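3-phosphoshikimate 1-carboxyvinyltransferase (Streptomyces sviceus, PDB 7M0O) is an EPSP synthase that probably transfers the enolpyruvyl group of phosphoenolpyruvate to the 5-hydroxyl of shikimate-3-phosphate on the way to chorismate. Local coordinates at residues F372-L377 against E399-L404; A226-A231 against D365-M370. One frame throughout, in Å; residues are numbered along the deposited sequence.

Contact 1 (F372-L377 against E399-L404)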
# COMPACT_ATOMS: atom_id res chain seq x y z
N PHE A 372 -1.46 11.98 16.17
CA PHE A 372 -1.42 13.02 17.19
C PHE A 372 -0.77 14.30 16.71
O PHE A 372 -0.95 15.35 17.35
CB PHE A 372 -0.74 12.49 18.47
CG PHE A 372 -1.62 11.54 19.25
CD1 PHE A 372 -2.64 12.03 20.06
CD2 PHE A 372 -1.48 10.18 19.11
CE1 PHE A 372 -3.48 11.17 20.74
CE2 PHE A 372 -2.32 9.30 19.79
CZ PHE A 372 -3.32 9.80 20.61
N ALA A 373 -0.10 14.26 15.56
CA ALA A 373 0.26 15.51 14.89
C ALA A 373 -0.99 16.32 14.57
O ALA A 373 -0.98 17.56 14.65
CB ALA A 373 1.06 15.23 13.62
N VAL A 374 -2.08 15.66 14.16
CA VAL A 374 -3.30 16.41 13.89
C VAL A 374 -3.83 17.07 15.16
O VAL A 374 -4.28 18.21 15.14
CB VAL A 374 -4.37 15.50 13.24
CG1 VAL A 374 -5.59 16.33 12.89
CG2 VAL A 374 -3.83 14.81 12.00
N THR A 375 -3.78 16.35 16.29
CA THR A 375 -4.19 16.93 17.56
C THR A 375 -3.42 18.21 17.86
O THR A 375 -3.98 19.15 18.43
CB THR A 375 -3.96 15.93 18.69
OG1 THR A 375 -4.51 14.65 18.34
CG2 THR A 375 -4.60 16.42 19.98
N GLY A 376 -2.15 18.25 17.46
CA GLY A 376 -1.31 19.41 17.72
C GLY A 376 -1.69 20.68 16.98
O GLY A 376 -1.19 21.76 17.34
N LEU A 377 -2.53 20.59 15.93
CA LEU A 377 -3.11 21.80 15.34
C LEU A 377 -3.88 22.64 16.35
O LEU A 377 -3.93 23.87 16.23
CB LEU A 377 -4.05 21.41 14.20
CG LEU A 377 -3.39 20.75 13.00
CD1 LEU A 377 -4.47 20.48 11.98
CD2 LEU A 377 -2.30 21.62 12.39
N GLU A 399 7.38 17.44 6.79
CA GLU A 399 7.44 18.59 5.89
C GLU A 399 6.06 18.90 5.32
O GLU A 399 5.60 20.05 5.35
CB GLU A 399 8.44 18.34 4.77
CG GLU A 399 9.84 18.09 5.26
CD GLU A 399 10.66 17.18 4.34
OE1 GLU A 399 10.24 16.94 3.19
OE2 GLU A 399 11.73 16.72 4.78
N ALA A 400 5.38 17.86 4.81
CA ALA A 400 4.05 18.03 4.23
C ALA A 400 3.06 18.57 5.25
O ALA A 400 2.22 19.42 4.92
CB ALA A 400 3.55 16.71 3.67
N PHE A 401 3.11 18.07 6.48
CA PHE A 401 2.15 18.52 7.48
C PHE A 401 2.46 19.94 7.92
O PHE A 401 1.54 20.73 8.17
CB PHE A 401 2.14 17.56 8.68
CG PHE A 401 0.88 17.65 9.51
CD1 PHE A 401 -0.30 17.09 9.06
CD2 PHE A 401 0.88 18.33 10.73
CE1 PHE A 401 -1.47 17.17 9.80
CE2 PHE A 401 -0.28 18.42 11.48
CZ PHE A 401 -1.46 17.85 11.02
N ALA A 402 3.75 20.29 8.00
CA ALA A 402 4.11 21.67 8.29
C ALA A 402 3.54 22.62 7.23
O ALA A 402 3.06 23.71 7.56
CB ALA A 402 5.63 21.80 8.37
N GLU A 403 3.57 22.20 5.96
CA GLU A 403 3.03 23.00 4.87
C GLU A 403 1.51 23.14 5.00
O GLU A 403 0.97 24.23 4.77
CB GLU A 403 3.39 22.37 3.54
CG GLU A 403 2.95 23.16 2.32
CD GLU A 403 3.41 22.54 1.01
OE1 GLU A 403 3.47 21.30 0.90
OE2 GLU A 403 3.73 23.31 0.07
N LEU A 404 0.83 22.05 5.36
CA LEU A 404 -0.61 22.15 5.62
C LEU A 404 -0.89 23.14 6.74
O LEU A 404 -1.81 23.97 6.64
CB LEU A 404 -1.17 20.76 5.94
CG LEU A 404 -2.66 20.69 6.31
CD1 LEU A 404 -3.51 20.99 5.10
CD2 LEU A 404 -3.00 19.34 6.88
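The Phe401 ring lies under the methyl of Ala373 and pushes its far end, CE1, CZ and CE2, against Ala373, Val374 and Leu377 near the C-terminal end of helix 366-375. Ala373 CB stands 4.0 Å above one face of the ring, displaced toward the rim at CE2. The backbone takes part as well: Ala373 O is 3.4 Å from Phe401 CE2, and Val374 CA is 3.7 Å from Phe401 CZ, reaching the ring obliquely. CG of Phe401 is anti to the backbone N (chi1 -160°), which carries the ring out from helix 397-406 to meet all three residues together. Val374 crosses the phenylalanine side chain at about a right angle, with CG2 4.0 Å from Phe401 CZ. Leu377 comes from the opposite direction and brings both branches to the ring end: CD2 is 3.9 Å from Phe401 CE2, and CD1 is 4.1 Å from Phe401 CZ. The contact is apolar packing between helices of one domain of the two-domain EPSP synthase fold: one aromatic side chain against a methyl, two branched side chains and a length of main chain. Ala373 O, pressed against the ring, also receives a weak bond from Gly376 N. Phe401 further meets the ring of Phe397 one turn earlier, their planes about 20° apart. Both segments also rest on helix 223-235, through Leu377 and Leu404 on Ala232 and Ala400 on Phe229, while Thr375 OG1 hydrogen-bonds Ala302 O on helix 297-303 and Phe372 packs against helix 326-336.

Contact 2 (A226-A231 against D365-M370). With PO4 (phosphate ion), chain B.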
# COMPACT_ATOMS: atom_id res chain seq x y z
N ALA A 226 -3.46 9.91 3.44
CA ALA A 226 -4.38 11.01 3.21
C ALA A 226 -5.30 11.26 4.40
O ALA A 226 -5.78 12.38 4.56
CB ALA A 226 -5.23 10.76 1.96
N SER A 227 -5.52 10.25 5.25
CA SER A 227 -6.51 10.40 6.32
C SER A 227 -6.11 11.51 7.27
O SER A 227 -6.99 12.22 7.77
CB SER A 227 -6.68 9.08 7.10
OG SER A 227 -5.61 8.78 7.98
N TYR A 228 -4.81 11.71 7.50
CA TYR A 228 -4.38 12.75 8.43
C TYR A 228 -4.64 14.13 7.88
O TYR A 228 -4.99 15.04 8.64
CB TYR A 228 -2.88 12.59 8.76
CG TYR A 228 -2.57 11.16 9.12
CD1 TYR A 228 -3.00 10.64 10.34
CD2 TYR A 228 -1.92 10.33 8.22
CE1 TYR A 228 -2.76 9.32 10.66
CE2 TYR A 228 -1.68 9.00 8.54
CZ TYR A 228 -2.11 8.51 9.75
OH TYR A 228 -1.88 7.19 10.05
N PHE A 229 -4.54 14.30 6.56
CA PHE A 229 -4.75 15.61 5.97
C PHE A 229 -6.25 15.90 5.86
O PHE A 229 -6.68 17.02 6.16
CB PHE A 229 -4.00 15.68 4.63
CG PHE A 229 -2.49 15.57 4.78
CD1 PHE A 229 -1.69 16.70 4.77
CD2 PHE A 229 -1.89 14.34 5.02
CE1 PHE A 229 -0.31 16.60 4.96
CE2 PHE A 229 -0.53 14.24 5.23
CZ PHE A 229 0.27 15.38 5.20
N PHE A 230 -7.04 14.88 5.53
CA PHE A 230 -8.50 15.01 5.57
C PHE A 230 -8.99 15.36 6.98
O PHE A 230 -9.88 16.20 7.14
CB PHE A 230 -9.15 13.71 5.10
CG PHE A 230 -9.07 13.44 3.60
CD1 PHE A 230 -9.18 14.45 2.66
CD2 PHE A 230 -8.92 12.14 3.16
CE1 PHE A 230 -9.13 14.15 1.28
CE2 PHE A 230 -8.88 11.83 1.79
CZ PHE A 230 -8.98 12.84 0.86
N ALA A 231 -8.45 14.69 8.01
CA ALA A 231 -8.85 14.96 9.40
C ALA A 231 -8.52 16.39 9.83
O ALA A 231 -9.31 17.04 10.52
CB ALA A 231 -8.18 13.97 10.35
N ASP A 365 5.41 3.51 16.31
CA ASP A 365 4.30 3.34 15.37
C ASP A 365 4.04 4.64 14.61
O ASP A 365 3.63 5.64 15.20
CB ASP A 365 3.03 2.91 16.11
CG ASP A 365 1.97 2.38 15.17
OD1 ASP A 365 1.74 2.99 14.11
OD2 ASP A 365 1.36 1.34 15.51
N HIS A 366 4.26 4.58 13.29
CA HIS A 366 4.07 5.74 12.41
C HIS A 366 2.68 6.36 12.53
O HIS A 366 2.53 7.59 12.49
CB HIS A 366 4.35 5.34 10.95
CG HIS A 366 3.67 4.09 10.51
ND1 HIS A 366 3.86 2.86 11.12
CD2 HIS A 366 2.80 3.86 9.49
CE1 HIS A 366 3.14 1.94 10.50
NE2 HIS A 366 2.48 2.53 9.51
N ARG A 367 1.64 5.52 12.68
CA ARG A 367 0.28 6.05 12.75
C ARG A 367 -0.02 6.74 14.08
O ARG A 367 -0.85 7.64 14.12
CB ARG A 367 -0.73 4.93 12.49
CG ARG A 367 -0.39 4.12 11.24
CD ARG A 367 -1.60 3.85 10.36
NE ARG A 367 -1.15 3.18 9.14
CZ ARG A 367 -0.86 3.82 8.01
NH1 ARG A 367 -1.01 5.15 7.93
NH2 ARG A 367 -0.42 3.15 6.96
N ILE A 368 0.65 6.36 15.17
CA ILE A 368 0.48 7.11 16.41
C ILE A 368 1.07 8.52 16.26
O ILE A 368 0.46 9.51 16.69
CB ILE A 368 1.10 6.35 17.61
CG1 ILE A 368 0.44 4.98 17.78
CG2 ILE A 368 0.99 7.18 18.90
CD1 ILE A 368 -1.08 5.03 18.03
N VAL A 369 2.25 8.64 15.65
CA VAL A 369 2.85 9.96 15.46
C VAL A 369 2.02 10.81 14.51
O VAL A 369 1.72 11.97 14.78
CB VAL A 369 4.31 9.82 14.97
CG1 VAL A 369 4.87 11.21 14.59
CG2 VAL A 369 5.16 9.20 16.06
N MET A 370 1.64 10.24 13.36
CA MET A 370 0.92 11.04 12.38
C MET A 370 -0.45 11.46 12.91
O MET A 370 -0.91 12.58 12.67
CB MET A 370 0.80 10.28 11.06
CG MET A 370 2.16 10.18 10.34
SD MET A 370 2.13 9.52 8.67
CE MET A 370 1.87 7.80 8.97
P PO4 B . 0.18 -0.27 8.62
O1 PO4 B . -0.80 -0.88 7.65
O2 PO4 B . -0.61 0.46 9.68
O3 PO4 B . 1.08 0.68 7.85
O4 PO4 B . 0.99 -1.39 9.21
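Tyr228 lays one ring face on Met370 and turns its hydroxyl edge to Arg367. Met370 CB sits over the ring centre, 3.6 Å from the centroid, in a CH-pi contact; the opposite face carries Ser227 OG. The Met370 side chain runs at about a right angle to that of Tyr228, and its bend at chi3 (-74°) sets CE 3.8 Å from Tyr228 CE2, with SD in an oblique Met-aromatic contact. The guanidinium of Arg367 is nearly coplanar with the tyrosine ring, 10° apart, and NH1 donates a 3.1 Å bond to Tyr228 OH at 164°. Two other nitrogens of the group bind a phosphate ion, probably from the crystallisation liquor: NE reaches phosphate O2 at 2.8 Å and NH2 reaches O3 at 3.0 Å. His366 NE2 lies above one face of the guanidinium, offset toward its rim, and donates to the same O3 at 2.9 Å. A phenylalanine in place of Tyr228 lacks the hydroxyl, which would probably leave Arg367 NH1 without this acceptor and the guanidinium less firmly held. Arg367 is predicted to bind phosphoenolpyruvate, consistent with the phosphate here, which Arg326 also holds. Asp365, the N-cap, accepts from Arg367 N and forms a salt bridge with Arg326. Helix 366-375 thus joins helix 223-235, itself backed by helix 257-263, to helix 326-336 beside Ile368 and to helix 397-406, where Met370 touches Phe397.

From the N terminus, the chain has passed through more than half its length before helix 223-235 supplies the first side of contact 2; 133 residues then follow, through helices 257-263, 297-303 and 326-336 and a four-stranded mixed sheet, before that long loop closes at the start of helix 366-375. Contact 1 opens from the later part of the same helix and closes a short loop of 21 residues on helix 397-406. The two loops follow in series, neither enclosing nor crossing the other. Their centres are 9 Å apart and they touch: Val374 CG2 lies 3.6 Å from Tyr228 O, and Leu404 CD2 lies 3.6 Å from Phe229 CD1. Helices 223-235, 366-375 and 397-406 therefore pack pairwise as a trio.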